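Local atomic coordinates of soluble lytic murein transglycosylase (PDB entry 5OHU), a protein that probably cleaves the glycan strands of bacterial peptidoglycan as a lytic transglycosylase, acting in both exolytic and endolytic turnover of the cell wall. Residues W182-Y194 with A236-R250. Numbering follows the deposited sequence. Where two conformers were deposited one is given.
Sequences WKRLKLAAEARNY and ATADVVGLGLRRLAR. With PO4 (phosphate ion), chain B.
In the all-helical superhelical region characteristic of Slt70-like transglycosylases, helices 178-190 and 235-251 run nearly parallel (17° between segment axes, 11.1 Å apart) and meet through long side chains, while helix 208-219 packs on Trp-182 of one and Leu-243 of the other. At one end, the Trp-182 indole lies edge-on to helix 235-251: NE1 donates to Asp-239 OD2 (3.1 Å, 161° at the hydrogen), while CZ2 rests 4.0 Å from Ala-236 CB. The same carboxylate is gripped through its other oxygen, OD1 forming a salt bridge with Lys-186 NZ at 3.1 Å; both donors stand well out of the carboxylate plane. Lys-186 NZ also pairs with a second phosphate ion, probably from the crystallisation liquor and distinct from the one held by Arg-184. Midway, Leu-243 CD1 rests against Glu-190 CG, at 3.6 Å, and Ala-189 CB. Beside it, Glu-190 OE2 reaches Arg-246 NH2 in a salt bridge whose hydrogen bond is weak.

Helix 178-190 closes in a Schellman motif, and Arg-247 bonds to a carbonyl of its last turn. Bent at chi2 and chi3, the arginine brings its guanidinium edge there, and NH2 donates to Ala-189 O at 3.1 Å, across the carbonyl plane from Arg-192 N. The like-charged guanidinium groups of Arg-192 and Arg-247 stack, centres 4.0 Å apart; at the Arg-247 edge, NH1 makes a weak bond to Tyr-194 OH.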
# COMPACT_ATOMS: atom_id res chain seq x y z
N TRP A 182 23.07 16.24 -13.56
CA TRP A 182 22.37 17.12 -12.62
C TRP A 182 20.98 16.60 -12.28
O TRP A 182 20.61 16.51 -11.10
CB TRP A 182 22.31 18.53 -13.20
CG TRP A 182 21.63 19.52 -12.27
CD1 TRP A 182 20.35 19.96 -12.35
CD2 TRP A 182 22.21 20.16 -11.13
NE1 TRP A 182 20.09 20.85 -11.33
CE2 TRP A 182 21.22 21.00 -10.57
CE3 TRP A 182 23.47 20.13 -10.53
CZ2 TRP A 182 21.45 21.79 -9.44
CZ3 TRP A 182 23.70 20.92 -9.41
CH2 TRP A 182 22.70 21.74 -8.87
N LYS A 183 20.18 16.24 -13.30
CA LYS A 183 18.86 15.69 -13.03
C LYS A 183 18.93 14.50 -12.08
O LYS A 183 18.11 14.37 -11.16
CB LYS A 183 18.17 15.20 -14.30
CG LYS A 183 17.32 16.13 -15.10
CD LYS A 183 18.13 16.81 -16.12
CE LYS A 183 17.24 17.47 -17.17
NZ LYS A 183 16.09 18.14 -16.49
N ARG A 184 19.87 13.59 -12.33
CA ARG A 184 19.90 12.40 -11.49
C ARG A 184 20.36 12.76 -10.08
O ARG A 184 19.87 12.19 -9.09
CB ARG A 184 20.81 11.33 -12.09
CG ARG A 184 20.60 9.99 -11.40
CD ARG A 184 21.62 8.95 -11.78
NE ARG A 184 21.35 7.71 -11.09
CZ ARG A 184 22.14 6.63 -11.11
NH1 ARG A 184 23.28 6.64 -11.79
NH2 ARG A 184 21.78 5.55 -10.44
N LEU A 185 21.30 13.70 -9.97
CA LEU A 185 21.69 14.21 -8.66
C LEU A 185 20.47 14.68 -7.88
O LEU A 185 20.30 14.31 -6.71
CB LEU A 185 22.70 15.34 -8.86
CG LEU A 185 23.27 16.21 -7.74
CD1 LEU A 185 23.34 15.52 -6.42
CD2 LEU A 185 24.68 16.64 -8.16
N LYS A 186 19.60 15.45 -8.52
CA LYS A 186 18.40 15.94 -7.86
C LYS A 186 17.54 14.78 -7.37
O LYS A 186 17.09 14.76 -6.21
CB LYS A 186 17.66 16.85 -8.83
CG LYS A 186 16.47 17.60 -8.27
CD LYS A 186 15.94 18.60 -9.30
CE LYS A 186 14.43 18.73 -9.24
NZ LYS A 186 13.91 19.79 -10.16
N LEU A 187 17.34 13.77 -8.23
CA LEU A 187 16.55 12.60 -7.85
C LEU A 187 17.20 11.84 -6.70
O LEU A 187 16.49 11.33 -5.82
CB LEU A 187 16.39 11.67 -9.06
CG LEU A 187 15.61 12.29 -10.20
CD1 LEU A 187 15.67 11.42 -11.45
CD2 LEU A 187 14.18 12.50 -9.74
N ALA A 188 18.53 11.73 -6.72
CA ALA A 188 19.21 11.04 -5.63
C ALA A 188 19.06 11.82 -4.33
O ALA A 188 18.89 11.22 -3.26
CB ALA A 188 20.69 10.84 -5.98
N ALA A 189 19.13 13.15 -4.41
CA ALA A 189 18.96 13.96 -3.21
C ALA A 189 17.54 13.85 -2.68
O ALA A 189 17.34 13.77 -1.47
CB ALA A 189 19.32 15.42 -3.52
N GLU A 190 16.56 13.80 -3.59
CA GLU A 190 15.16 13.65 -3.17
C GLU A 190 14.94 12.33 -2.45
O GLU A 190 14.21 12.27 -1.46
CB GLU A 190 14.24 13.77 -4.39
CG GLU A 190 14.09 15.18 -4.92
CD GLU A 190 13.46 15.25 -6.30
OE1 GLU A 190 13.31 14.19 -6.93
OE2 GLU A 190 13.12 16.37 -6.75
N ALA A 191 15.55 11.26 -2.94
CA ALA A 191 15.39 9.94 -2.35
C ALA A 191 16.30 9.73 -1.15
O ALA A 191 16.35 8.61 -0.62
CB ALA A 191 15.66 8.86 -3.39
N ARG A 192 17.04 10.76 -0.73
CA ARG A 192 17.91 10.71 0.44
C ARG A 192 19.03 9.69 0.26
O ARG A 192 19.54 9.14 1.24
CB ARG A 192 17.13 10.41 1.72
CG ARG A 192 15.97 11.35 1.99
CD ARG A 192 15.18 10.96 3.22
NE ARG A 192 13.88 11.63 3.25
CZ ARG A 192 13.59 12.69 4.01
NH1 ARG A 192 14.50 13.20 4.83
NH2 ARG A 192 12.37 13.23 3.95
N ASN A 193 19.43 9.42 -0.99
CA ASN A 193 20.61 8.59 -1.27
C ASN A 193 21.81 9.51 -1.53
O ASN A 193 22.19 9.80 -2.66
CB ASN A 193 20.33 7.66 -2.44
CG ASN A 193 19.30 6.60 -2.10
OD1 ASN A 193 19.26 6.12 -0.97
ND2 ASN A 193 18.45 6.25 -3.06
N TYR A 194 22.43 9.97 -0.43
CA TYR A 194 23.43 11.03 -0.55
C TYR A 194 24.78 10.54 -1.03
O TYR A 194 25.53 11.30 -1.64
CB TYR A 194 23.58 11.77 0.78
CG TYR A 194 22.26 12.29 1.32
CD1 TYR A 194 21.51 13.20 0.59
CD2 TYR A 194 21.76 11.85 2.54
CE1 TYR A 194 20.28 13.68 1.07
CE2 TYR A 194 20.53 12.32 3.03
CZ TYR A 194 19.80 13.24 2.29
OH TYR A 194 18.60 13.71 2.77
N ALA A 236 20.50 26.47 -11.46
CA ALA A 236 21.06 25.54 -10.49
C ALA A 236 20.67 25.95 -9.08
O ALA A 236 20.17 25.14 -8.29
CB ALA A 236 22.58 25.47 -10.64
N THR A 237 20.88 27.22 -8.75
CA THR A 237 20.53 27.71 -7.42
C THR A 237 19.03 27.59 -7.17
O THR A 237 18.60 27.21 -6.07
CB THR A 237 21.03 29.14 -7.26
OG1 THR A 237 22.46 29.14 -7.46
CG2 THR A 237 20.73 29.69 -5.88
N ALA A 238 18.21 27.84 -8.20
CA ALA A 238 16.77 27.65 -8.05
C ALA A 238 16.41 26.20 -7.81
O ALA A 238 15.48 25.91 -7.06
CB ALA A 238 16.03 28.17 -9.29
N ASP A 239 17.13 25.27 -8.46
CA ASP A 239 16.91 23.85 -8.19
C ASP A 239 17.32 23.49 -6.77
O ASP A 239 16.60 22.76 -6.07
CB ASP A 239 17.71 23.01 -9.19
CG ASP A 239 16.89 22.60 -10.40
OD1 ASP A 239 15.68 22.37 -10.25
OD2 ASP A 239 17.47 22.52 -11.50
N VAL A 240 18.46 23.99 -6.31
CA VAL A 240 18.86 23.74 -4.93
C VAL A 240 17.78 24.21 -3.97
O VAL A 240 17.32 23.46 -3.10
CB VAL A 240 20.21 24.40 -4.63
CG1 VAL A 240 20.50 24.32 -3.13
CG2 VAL A 240 21.29 23.68 -5.42
N VAL A 241 17.33 25.45 -4.15
CA VAL A 241 16.38 26.05 -3.22
C VAL A 241 15.04 25.33 -3.29
O VAL A 241 14.42 25.04 -2.25
CB VAL A 241 16.26 27.55 -3.50
CG1 VAL A 241 15.04 28.14 -2.82
CG2 VAL A 241 17.54 28.25 -3.03
N GLY A 242 14.59 24.98 -4.49
CA GLY A 242 13.30 24.33 -4.61
C GLY A 242 13.27 22.98 -3.94
O GLY A 242 12.29 22.62 -3.28
N LEU A 243 14.35 22.21 -4.10
CA LEU A 243 14.46 20.93 -3.40
C LEU A 243 14.39 21.14 -1.89
O LEU A 243 13.66 20.44 -1.18
CB LEU A 243 15.75 20.21 -3.79
CG LEU A 243 15.86 18.79 -3.23
CD1 LEU A 243 16.39 17.86 -4.31
CD2 LEU A 243 16.77 18.76 -2.03
N GLY A 244 15.14 22.13 -1.40
CA GLY A 244 15.14 22.39 0.03
C GLY A 244 13.78 22.82 0.56
O GLY A 244 13.36 22.39 1.63
N LEU A 245 13.07 23.66 -0.19
CA LEU A 245 11.75 24.07 0.29
C LEU A 245 10.77 22.91 0.30
O LEU A 245 9.95 22.81 1.21
CB LEU A 245 11.19 25.22 -0.53
CG LEU A 245 12.03 26.49 -0.45
CD1 LEU A 245 11.75 27.41 -1.63
CD2 LEU A 245 11.74 27.16 0.86
N ARG A 246 10.85 22.03 -0.69
CA ARG A 246 9.97 20.86 -0.70
C ARG A 246 10.28 19.94 0.47
O ARG A 246 9.37 19.40 1.11
CB ARG A 246 10.10 20.10 -2.02
CG ARG A 246 8.96 20.42 -3.01
CD ARG A 246 9.47 20.75 -4.39
NE ARG A 246 10.50 19.81 -4.84
CZ ARG A 246 11.46 20.10 -5.72
NH1 ARG A 246 11.52 21.32 -6.26
NH2 ARG A 246 12.34 19.17 -6.05
N ARG A 247 11.57 19.76 0.76
CA ARG A 247 11.96 18.96 1.92
C ARG A 247 11.50 19.64 3.20
O ARG A 247 10.83 19.02 4.05
CB ARG A 247 13.48 18.76 1.90
CG ARG A 247 14.08 18.01 3.10
CD ARG A 247 13.79 16.50 3.13
NE ARG A 247 13.84 15.85 1.82
CZ ARG A 247 14.94 15.30 1.29
NH1 ARG A 247 16.09 15.35 1.94
NH2 ARG A 247 14.88 14.70 0.11
N LEU A 248 11.79 20.94 3.34
CA LEU A 248 11.44 21.67 4.55
C LEU A 248 9.94 21.68 4.80
O LEU A 248 9.50 21.71 5.96
CB LEU A 248 11.96 23.11 4.43
CG LEU A 248 11.91 24.04 5.64
CD1 LEU A 248 12.76 23.46 6.78
CD2 LEU A 248 12.41 25.44 5.22
N ALA A 249 9.15 21.66 3.73
CA ALA A 249 7.70 21.68 3.91
C ALA A 249 7.19 20.48 4.69
O ALA A 249 6.12 20.57 5.30
CB ALA A 249 7.01 21.73 2.55
N ARG A 250 7.93 19.37 4.71
CA ARG A 250 7.44 18.18 5.39
C ARG A 250 7.32 18.40 6.89
O ARG A 250 6.34 17.97 7.51
CB ARG A 250 8.36 16.99 5.09
CG ARG A 250 7.98 15.68 5.78
CD ARG A 250 8.68 14.48 5.15
NE ARG A 250 8.89 13.39 6.10
CZ ARG A 250 10.02 13.21 6.78
NH1 ARG A 250 11.03 14.06 6.63
NH2 ARG A 250 10.14 12.19 7.63
P PO4 B . 24.93 3.32 -10.93
O1 PO4 B . 26.00 3.14 -9.89
O2 PO4 B . 23.58 3.37 -10.26
O3 PO4 B . 25.20 4.60 -11.69
O4 PO4 B . 24.95 2.17 -11.90
O HOH W 1 13.83 21.34 -7.62
O HOH W 2 16.14 19.53 -12.68